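Local coordinates for protein phosphoribosylformylglycinamidine cyclo-ligase (Thermus thermophilus HB8, PDB 5AVM) that probably catalyses the ATP-dependent ring closure of formylglycinamidine ribonucleotide to 5-aminoimidazole ribonucleotide in de novo purine biosynthesis, at residues B[103-108]-B[148-153]; B[108-113]-B[136-141]; B[175-180]-B[322-327]. All blocks are in the same frame, centred on the assembly; numbering follows the deposited sequence.

Interaction 1: residues B[103-108]-B[148-153]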
loop_
_atom_site.group_PDB
_atom_site.type_symbol
_atom_site.label_atom_id
_atom_site.label_comp_id
_atom_site.label_asym_id
_atom_site.label_seq_id
_atom_site.Cartn_x
_atom_site.Cartn_y
_atom_site.Cartn_z
ATOM N N ASP B 103 -5.657 3.233 3.247
ATOM C CA ASP B 103 -5.744 2.493 1.988
ATOM C C ASP B 103 -5.427 3.203 0.674
ATOM O O ASP B 103 -5.426 4.429 0.596
ATOM C CB ASP B 103 -7.144 1.901 1.881
ATOM C CG ASP B 103 -8.229 2.932 2.144
ATOM O OD1 ASP B 103 -8.215 3.997 1.485
ATOM O OD2 ASP B 103 -9.098 2.685 3.011
ATOM N N TYR B 104 -5.190 2.397 -0.363
ATOM C CA TYR B 104 -4.882 2.889 -1.704
ATOM C C TYR B 104 -5.790 2.241 -2.746
ATOM O O TYR B 104 -5.506 1.133 -3.205
ATOM C CB TYR B 104 -3.445 2.560 -2.076
ATOM C CG TYR B 104 -2.946 3.336 -3.270
ATOM C CD1 TYR B 104 -2.638 4.692 -3.155
ATOM C CD2 TYR B 104 -2.772 2.721 -4.511
ATOM C CE1 TYR B 104 -2.165 5.423 -4.237
ATOM C CE2 TYR B 104 -2.298 3.443 -5.612
ATOM C CZ TYR B 104 -1.995 4.798 -5.464
ATOM O OH TYR B 104 -1.519 5.536 -6.530
ATOM N N LEU B 105 -6.864 2.926 -3.133
ATOM C CA LEU B 105 -7.800 2.385 -4.125
ATOM C C LEU B 105 -7.457 2.830 -5.551
ATOM O O LEU B 105 -7.269 4.015 -5.801
ATOM C CB LEU B 105 -9.237 2.808 -3.775
ATOM C CG LEU B 105 -9.956 2.049 -2.647
ATOM C CD1 LEU B 105 -9.013 1.771 -1.490
ATOM C CD2 LEU B 105 -11.161 2.864 -2.175
ATOM N N ALA B 106 -7.378 1.881 -6.481
ATOM C CA ALA B 106 -7.051 2.199 -7.873
ATOM C C ALA B 106 -7.997 1.484 -8.841
ATOM O O ALA B 106 -8.266 0.292 -8.699
ATOM C CB ALA B 106 -5.606 1.816 -8.171
ATOM N N ALA B 107 -8.488 2.213 -9.837
ATOM C CA ALA B 107 -9.421 1.633 -10.794
ATOM C C ALA B 107 -9.279 2.225 -12.181
ATOM O O ALA B 107 -8.628 3.254 -12.365
ATOM C CB ALA B 107 -10.836 1.854 -10.311
ATOM N N SER B 108 -9.901 1.558 -13.151
ATOM C CA SER B 108 -9.901 2.024 -14.531
ATOM C C SER B 108 -10.615 3.370 -14.467
ATOM O O SER B 108 -10.188 4.357 -15.066
ATOM C CB SER B 108 -10.684 1.052 -15.414
ATOM O OG SER B 108 -10.796 1.538 -16.736
ATOM N N GLY B 148 -13.573 -1.186 -16.042
ATOM C CA GLY B 148 -14.398 -1.459 -14.875
ATOM C C GLY B 148 -13.714 -2.122 -13.691
ATOM O O GLY B 148 -14.347 -2.340 -12.658
ATOM N N ALA B 149 -12.428 -2.433 -13.831
ATOM C CA ALA B 149 -11.672 -3.085 -12.767
ATOM C C ALA B 149 -11.191 -2.130 -11.670
ATOM O O ALA B 149 -11.006 -0.930 -11.897
ATOM C CB ALA B 149 -10.481 -3.840 -13.358
ATOM N N TRP B 150 -10.993 -2.700 -10.479
ATOM C CA TRP B 150 -10.536 -1.984 -9.289
ATOM C C TRP B 150 -9.527 -2.834 -8.529
ATOM O O TRP B 150 -9.525 -4.055 -8.640
ATOM C CB TRP B 150 -11.696 -1.714 -8.330
ATOM C CG TRP B 150 -12.565 -0.541 -8.637
ATOM C CD1 TRP B 150 -13.518 -0.444 -9.610
ATOM C CD2 TRP B 150 -12.588 0.702 -7.926
ATOM N NE1 TRP B 150 -14.136 0.782 -9.545
ATOM C CE2 TRP B 150 -13.582 1.505 -8.520
ATOM C CE3 TRP B 150 -11.861 1.217 -6.837
ATOM C CZ2 TRP B 150 -13.866 2.795 -8.068
ATOM C CZ3 TRP B 150 -12.146 2.499 -6.387
ATOM C CH2 TRP B 150 -13.140 3.272 -7.001
ATOM N N ASP B 151 -8.681 -2.181 -7.744
ATOM C CA ASP B 151 -7.700 -2.876 -6.925
ATOM C C ASP B 151 -7.803 -2.206 -5.563
ATOM O O ASP B 151 -7.560 -1.007 -5.422
ATOM C CB ASP B 151 -6.286 -2.713 -7.480
ATOM C CG ASP B 151 -5.281 -3.616 -6.788
ATOM O OD1 ASP B 151 -5.473 -3.921 -5.599
ATOM O OD2 ASP B 151 -4.288 -4.016 -7.425
ATOM N N ILE B 152 -8.182 -2.987 -4.564
ATOM C CA ILE B 152 -8.347 -2.478 -3.220
ATOM C C ILE B 152 -7.216 -3.013 -2.351
ATOM O O ILE B 152 -7.153 -4.209 -2.058
ATOM C CB ILE B 152 -9.717 -2.920 -2.672
ATOM C CG1 ILE B 152 -10.807 -2.483 -3.659
ATOM C CG2 ILE B 152 -9.951 -2.344 -1.282
ATOM C CD1 ILE B 152 -12.177 -3.032 -3.361
ATOM N N ALA B 153 -6.312 -2.115 -1.969
ATOM C CA ALA B 153 -5.165 -2.461 -1.139
ATOM C C ALA B 153 -5.142 -1.553 0.073
ATOM O O ALA B 153 -5.863 -0.563 0.124
ATOM C CB ALA B 153 -3.887 -2.306 -1.926
HETATM O O HOH W 1 -4.599 -0.099 -5.123
#

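Interaction 2: residues B[108-113]-B[136-141]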
loop_
_atom_site.group_PDB
_atom_site.type_symbol
_atom_site.label_atom_id
_atom_site.label_comp_id
_atom_site.label_asym_id
_atom_site.label_seq_id
_atom_site.Cartn_x
_atom_site.Cartn_y
_atom_site.Cartn_z
ATOM N N SER B 108 -9.901 1.558 -13.151
ATOM C CA SER B 108 -9.901 2.024 -14.531
ATOM C C SER B 108 -10.615 3.370 -14.467
ATOM O O SER B 108 -10.188 4.357 -15.066
ATOM C CB SER B 108 -10.684 1.052 -15.414
ATOM O OG SER B 108 -10.796 1.538 -16.736
ATOM N N HIS B 109 -11.713 3.395 -13.721
ATOM C CA HIS B 109 -12.469 4.614 -13.537
ATOM C C HIS B 109 -13.128 4.628 -12.167
ATOM O O HIS B 109 -13.991 3.806 -11.866
ATOM C CB HIS B 109 -13.520 4.776 -14.630
ATOM C CG HIS B 109 -14.261 6.073 -14.544
ATOM N ND1 HIS B 109 -15.294 6.281 -13.655
ATOM C CD2 HIS B 109 -14.069 7.254 -15.177
ATOM C CE1 HIS B 109 -15.706 7.535 -13.743
ATOM N NE2 HIS B 109 -14.978 8.147 -14.660
ATOM N N LEU B 110 -12.705 5.575 -11.342
ATOM C CA LEU B 110 -13.220 5.733 -9.989
ATOM C C LEU B 110 -14.707 6.097 -9.966
ATOM O O LEU B 110 -15.077 7.237 -9.678
ATOM C CB LEU B 110 -12.401 6.808 -9.261
ATOM C CG LEU B 110 -10.895 6.545 -9.165
ATOM C CD1 LEU B 110 -10.190 7.784 -8.657
ATOM C CD2 LEU B 110 -10.635 5.360 -8.241
ATOM N N ASP B 111 -15.558 5.118 -10.255
ATOM C CA ASP B 111 -17.000 5.330 -10.269
ATOM C C ASP B 111 -17.454 5.965 -8.963
ATOM O O ASP B 111 -17.222 5.401 -7.897
ATOM C CB ASP B 111 -17.727 3.994 -10.448
ATOM C CG ASP B 111 -18.843 4.072 -11.466
ATOM O OD1 ASP B 111 -18.534 4.027 -12.677
ATOM O OD2 ASP B 111 -20.019 4.191 -11.060
ATOM N N GLU B 112 -18.106 7.126 -9.038
ATOM C CA GLU B 112 -18.583 7.799 -7.830
ATOM C C GLU B 112 -19.415 6.834 -6.990
ATOM O O GLU B 112 -19.293 6.785 -5.769
ATOM C CB GLU B 112 -19.421 9.040 -8.177
ATOM C CG GLU B 112 -20.121 9.674 -6.958
ATOM C CD GLU B 112 -20.609 11.106 -7.190
ATOM O OE1 GLU B 112 -21.430 11.334 -8.111
ATOM O OE2 GLU B 112 -20.169 12.005 -6.437
ATOM N N GLY B 113 -20.259 6.061 -7.656
ATOM C CA GLY B 113 -21.079 5.108 -6.942
ATOM C C GLY B 113 -20.244 4.143 -6.123
ATOM O O GLY B 113 -20.193 4.257 -4.901
ATOM N N GLY B 136 -6.579 7.720 3.231
ATOM C CA GLY B 136 -6.004 6.838 2.232
ATOM C C GLY B 136 -5.963 7.550 0.893
ATOM O O GLY B 136 -6.498 8.662 0.767
ATOM N N GLU B 137 -5.338 6.930 -0.107
ATOM C CA GLU B 137 -5.248 7.541 -1.428
ATOM C C GLU B 137 -6.136 6.892 -2.476
ATOM O O GLU B 137 -6.860 5.927 -2.205
ATOM C CB GLU B 137 -3.802 7.562 -1.930
ATOM C CG GLU B 137 -2.889 8.504 -1.152
ATOM C CD GLU B 137 -3.507 9.879 -0.917
ATOM O OE1 GLU B 137 -4.129 10.419 -1.866
ATOM O OE2 GLU B 137 -3.356 10.416 0.212
ATOM N N THR B 138 -6.055 7.439 -3.682
ATOM C CA THR B 138 -6.857 6.977 -4.801
ATOM C C THR B 138 -6.051 7.177 -6.089
ATOM O O THR B 138 -5.253 8.106 -6.192
ATOM C CB THR B 138 -8.180 7.792 -4.857
ATOM O OG1 THR B 138 -9.234 6.969 -5.354
ATOM C CG2 THR B 138 -8.032 9.018 -5.755
ATOM N N ALA B 139 -6.248 6.295 -7.059
ATOM C CA ALA B 139 -5.549 6.388 -8.329
ATOM C C ALA B 139 -6.462 5.939 -9.461
ATOM O O ALA B 139 -7.147 4.912 -9.363
ATOM C CB ALA B 139 -4.304 5.538 -8.306
ATOM N N GLU B 140 -6.476 6.726 -10.532
ATOM C CA GLU B 140 -7.284 6.428 -11.703
ATOM C C GLU B 140 -6.340 6.278 -12.893
ATOM O O GLU B 140 -5.756 7.253 -13.365
ATOM C CB GLU B 140 -8.306 7.548 -11.943
ATOM C CG GLU B 140 -9.167 7.348 -13.179
ATOM C CD GLU B 140 -10.394 8.234 -13.197
ATOM O OE1 GLU B 140 -11.346 7.943 -12.445
ATOM O OE2 GLU B 140 -10.403 9.228 -13.958
ATOM N N MET B 141 -6.176 5.041 -13.356
ATOM C CA MET B 141 -5.288 4.756 -14.477
ATOM C C MET B 141 -5.914 3.775 -15.463
ATOM O O MET B 141 -5.710 2.560 -15.379
ATOM C CB MET B 141 -3.955 4.200 -13.965
ATOM C CG MET B 141 -3.248 5.109 -12.957
ATOM S SD MET B 141 -1.732 4.382 -12.306
ATOM C CE MET B 141 -2.384 3.243 -11.091
#

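Interaction 3: residues B[175-180]-B[322-327]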
loop_
_atom_site.group_PDB
_atom_site.type_symbol
_atom_site.label_atom_id
_atom_site.label_comp_id
_atom_site.label_asym_id
_atom_site.label_seq_id
_atom_site.Cartn_x
_atom_site.Cartn_y
_atom_site.Cartn_z
ATOM N N ASP B 175 3.776 -29.417 19.582
ATOM C CA ASP B 175 2.714 -28.434 19.707
ATOM C C ASP B 175 1.443 -28.922 19.035
ATOM O O ASP B 175 1.476 -29.764 18.133
ATOM C CB ASP B 175 3.114 -27.098 19.074
ATOM C CG ASP B 175 4.067 -26.306 19.936
ATOM O OD1 ASP B 175 3.951 -26.391 21.181
ATOM O OD2 ASP B 175 4.916 -25.586 19.366
ATOM N N ALA B 176 0.321 -28.379 19.484
ATOM C CA ALA B 176 -0.974 -28.707 18.919
ATOM C C ALA B 176 -1.304 -27.670 17.837
ATOM O O ALA B 176 -0.901 -26.508 17.928
ATOM C CB ALA B 176 -2.036 -28.682 20.012
ATOM N N LEU B 177 -2.022 -28.099 16.805
ATOM C CA LEU B 177 -2.420 -27.193 15.742
ATOM C C LEU B 177 -3.886 -26.866 15.986
ATOM O O LEU B 177 -4.757 -27.721 15.844
ATOM C CB LEU B 177 -2.246 -27.850 14.369
ATOM C CG LEU B 177 -0.872 -28.427 14.016
ATOM C CD1 LEU B 177 -0.879 -28.868 12.575
ATOM C CD2 LEU B 177 0.211 -27.393 14.231
ATOM N N LEU B 178 -4.153 -25.626 16.377
ATOM C CA LEU B 178 -5.513 -25.181 16.652
ATOM C C LEU B 178 -5.950 -24.246 15.530
ATOM O O LEU B 178 -5.360 -23.191 15.318
ATOM C CB LEU B 178 -5.546 -24.459 18.000
ATOM C CG LEU B 178 -6.864 -24.213 18.740
ATOM C CD1 LEU B 178 -6.521 -23.782 20.152
ATOM C CD2 LEU B 178 -7.718 -23.156 18.049
ATOM N N ALA B 179 -6.984 -24.647 14.804
ATOM C CA ALA B 179 -7.477 -23.843 13.708
ATOM C C ALA B 179 -8.716 -23.078 14.109
ATOM O O ALA B 179 -9.563 -23.590 14.831
ATOM C CB ALA B 179 -7.781 -24.725 12.511
ATOM N N LEU B 180 -8.797 -21.834 13.654
ATOM C CA LEU B 180 -9.951 -20.987 13.911
ATOM C C LEU B 180 -10.680 -21.033 12.571
ATOM O O LEU B 180 -10.068 -20.842 11.514
ATOM C CB LEU B 180 -9.513 -19.565 14.256
ATOM C CG LEU B 180 -8.613 -19.460 15.487
ATOM C CD1 LEU B 180 -8.389 -17.997 15.811
ATOM C CD2 LEU B 180 -9.260 -20.188 16.667
ATOM N N GLY B 322 -4.167 -31.186 14.620
ATOM C CA GLY B 322 -2.881 -31.758 14.286
ATOM C C GLY B 322 -1.780 -31.628 15.315
ATOM O O GLY B 322 -2.024 -31.398 16.498
ATOM N N ARG B 323 -0.551 -31.769 14.840
ATOM C CA ARG B 323 0.604 -31.706 15.709
ATOM C C ARG B 323 1.850 -31.399 14.880
ATOM O O ARG B 323 1.887 -31.668 13.679
ATOM C CB ARG B 323 0.748 -33.056 16.414
ATOM C CG ARG B 323 1.615 -33.075 17.651
ATOM C CD ARG B 323 1.553 -34.451 18.288
ATOM N NE ARG B 323 2.330 -34.540 19.519
ATOM C CZ ARG B 323 2.399 -35.629 20.277
ATOM N NH1 ARG B 323 1.734 -36.724 19.928
ATOM N NH2 ARG B 323 3.127 -35.625 21.385
ATOM N N VAL B 324 2.859 -30.822 15.530
ATOM C CA VAL B 324 4.126 -30.475 14.886
ATOM C C VAL B 324 5.075 -31.656 15.028
ATOM O O VAL B 324 5.587 -31.933 16.116
ATOM C CB VAL B 324 4.766 -29.233 15.550
ATOM C CG1 VAL B 324 6.120 -28.931 14.920
ATOM C CG2 VAL B 324 3.830 -28.045 15.412
ATOM N N VAL B 325 5.308 -32.353 13.925
ATOM C CA VAL B 325 6.173 -33.521 13.939
ATOM C C VAL B 325 7.438 -33.308 13.127
ATOM O O VAL B 325 7.520 -32.384 12.320
ATOM C CB VAL B 325 5.436 -34.755 13.383
ATOM C CG1 VAL B 325 4.184 -35.020 14.203
ATOM C CG2 VAL B 325 5.084 -34.538 11.919
ATOM N N PRO B 326 8.448 -34.165 13.339
ATOM C CA PRO B 326 9.724 -34.080 12.624
ATOM C C PRO B 326 9.571 -34.107 11.103
ATOM O O PRO B 326 8.593 -34.637 10.562
ATOM C CB PRO B 326 10.490 -35.284 13.155
ATOM C CG PRO B 326 10.004 -35.368 14.570
ATOM C CD PRO B 326 8.516 -35.186 14.401
ATOM N N GLY B 327 10.557 -33.535 10.422
ATOM C CA GLY B 327 10.528 -33.471 8.976
ATOM C C GLY B 327 10.240 -32.049 8.546
ATOM O O GLY B 327 10.883 -31.107 9.019
#

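Interaction 1: residues B[103-108]-B[148-153]
Ala106 and Asp151 form a hydrogen-bonded pair where two neighbouring antiparallel strands of the N-terminal domain sheet run side by side. Ala106 N gives a nearly straight bond to Asp151 O (3.1 Å, 168°). The return bond, Asp151 N to Ala106 O, is shorter but more bent (2.7 Å, 141°). Tyr104 N reaches Ala153 O at 3.1 Å, coming from above the carbonyl plane. Past the strand end, Ser108 N still bonds Ala149 O at 3.0 Å. Leu105, Ala107, Trp150 and Ile152 share one face of the sheet.

Trp150 can be followed outward. Its CB passes Ala106 O at 4.0 Å. CG then stands anti to the carbonyl carbon (chi1 -81°). This swings the indole across to the other strand, with Ala107 CB over the ring face, though modelled too close for its exact spacing to be trusted. At the far rim CZ3 meets Leu105 CB at 3.9 Å, near the ring plane. Val114 and Leu115 of helix 112-129 and Leu71 of helix 66-72 also touch this indole, so the helices pack on this side. The other face carries Tyr104, Ala106, Asp151 and Ala153. There the Asp151 carboxylate bonds Tyr104 OH and Tyr145 OH, both of the second subunit. Asp151 O accepts two bonds, one from a water and one from Ala106 N.

Interaction 2: residues B[108-113]-B[136-141]
An inverse gamma turn centred on Leu110 sets its backbone N against the side chain of Glu140, at the end of strand 137-140. Leu110 N donates to Glu140 OE1 at 2.9 Å, with an N-H...O angle of 154°. The donor comes to the anti side of the carboxylate and lies 21° out of its plane. Glu140 gets there by reaching: its first torsion is fully extended (chi1 178°), and so is the chain beyond CG. On the way CG passes Ser108 O.

The same OE1 lies over one face of the His109 ring, 3.9 Å above its plane and offset toward the rim. The two side chains run alongside each other and point the same way. Their flat ends are only slightly turned from parallel. His109 NE2 and Glu140 OE1 are near but not in contact, 4.3 Å apart.

These residues belong to a beta-alpha-beta unit of strand 97-107, helix 112-129 and strand 137-140. The turn leads into the helix.

Leu110 fills the corner between turn and strand. Its CD1 meets Thr138 OG1 tip to tip at 3.5 Å, and the same methyl lies 3.8 Å from Glu140 CB. The second methyl, CD2, sits 3.7 Å from Ala139 O. Leu110 also touches Trp150. Ser108 OG bonds the Glu147 carboxylate.

Interaction 3: residues B[175-180]-B[322-327]
The peptide plane joining Gly322 to Arg323 carries the side chain of Leu177 on one face. Leu177 CG sits over it, 3.6 Å from Gly322 C and 3.5 Å from Arg323 N. Leu177 N approaches Gly322 O from this same face, and its bond is weak. A second flat group, the Asp175 carbonyl, takes a firmer bond. Val324 N donates to Asp175 O at 3.1 Å, tilted 21° from the carbonyl plane. Arg323 CA adds a C-H...O contact to the same oxygen at 3.2 Å.

The pair lies in the mixed sheet of the C-terminal domain, between strands 176-181 and 319-326. Here the strand directions differ by 139°, well short of straight antiparallel. The segments touch at Asp175 to Leu177 and at Gly322 to Val324. Beyond them the pairing continues, Leu177 with Val321 and Ala179 with Phe319.

A chi1 of -54° puts CG of Leu177 beside the backbone N, which lays the branch across the partner strand. CD1 lies 3.9 Å from Gly322 CA, and a beta carbon on that glycine would clash with it. CD2 meets Val324 CG2 at 3.9 Å, the two side chains crossing at about a right angle. An alanine in place of Leu177 would keep CB but would probably strip most of the cover from the Gly322-Arg323 peptide and open a gap beside Val324 CG2. Leu177 also touches Ala263 and Val265 of strand 261-265.

Val324 CG2 packs on Asp175 CB as well, at 3.8 Å. The Asp175 carboxylate points elsewhere: OD2 accepts from Arg172 N and bonds His239 ND1. The strands are therefore joined by backbone hydrogen bonds, one of them weak, and by apolar contacts, while the buried Asp175 carboxylate is probably stabilised by its bonds to Arg172 N and His239 ND1.

In the fold
Of the paired elements, strand 97-107 is met first along the chain from the N terminus and leads into helix 112-129. Interaction 2 closes the loop round that helix when strand 137-140 returns beside the turn at its start. Interaction 1 closes a wider loop, which contains that of interaction 2, when strand 150-161 pairs on the other edge of strand 97-107. The two share Ser108, tie one sheet together, and both touch the second subunit. The chain then passes to strand 176-181. Interaction 3 follows in series and closes a long loop of 141 residues within the C-terminal domain. Its centre lies about 38 Å from that of interaction 1, across the chain's centre. No loops cross.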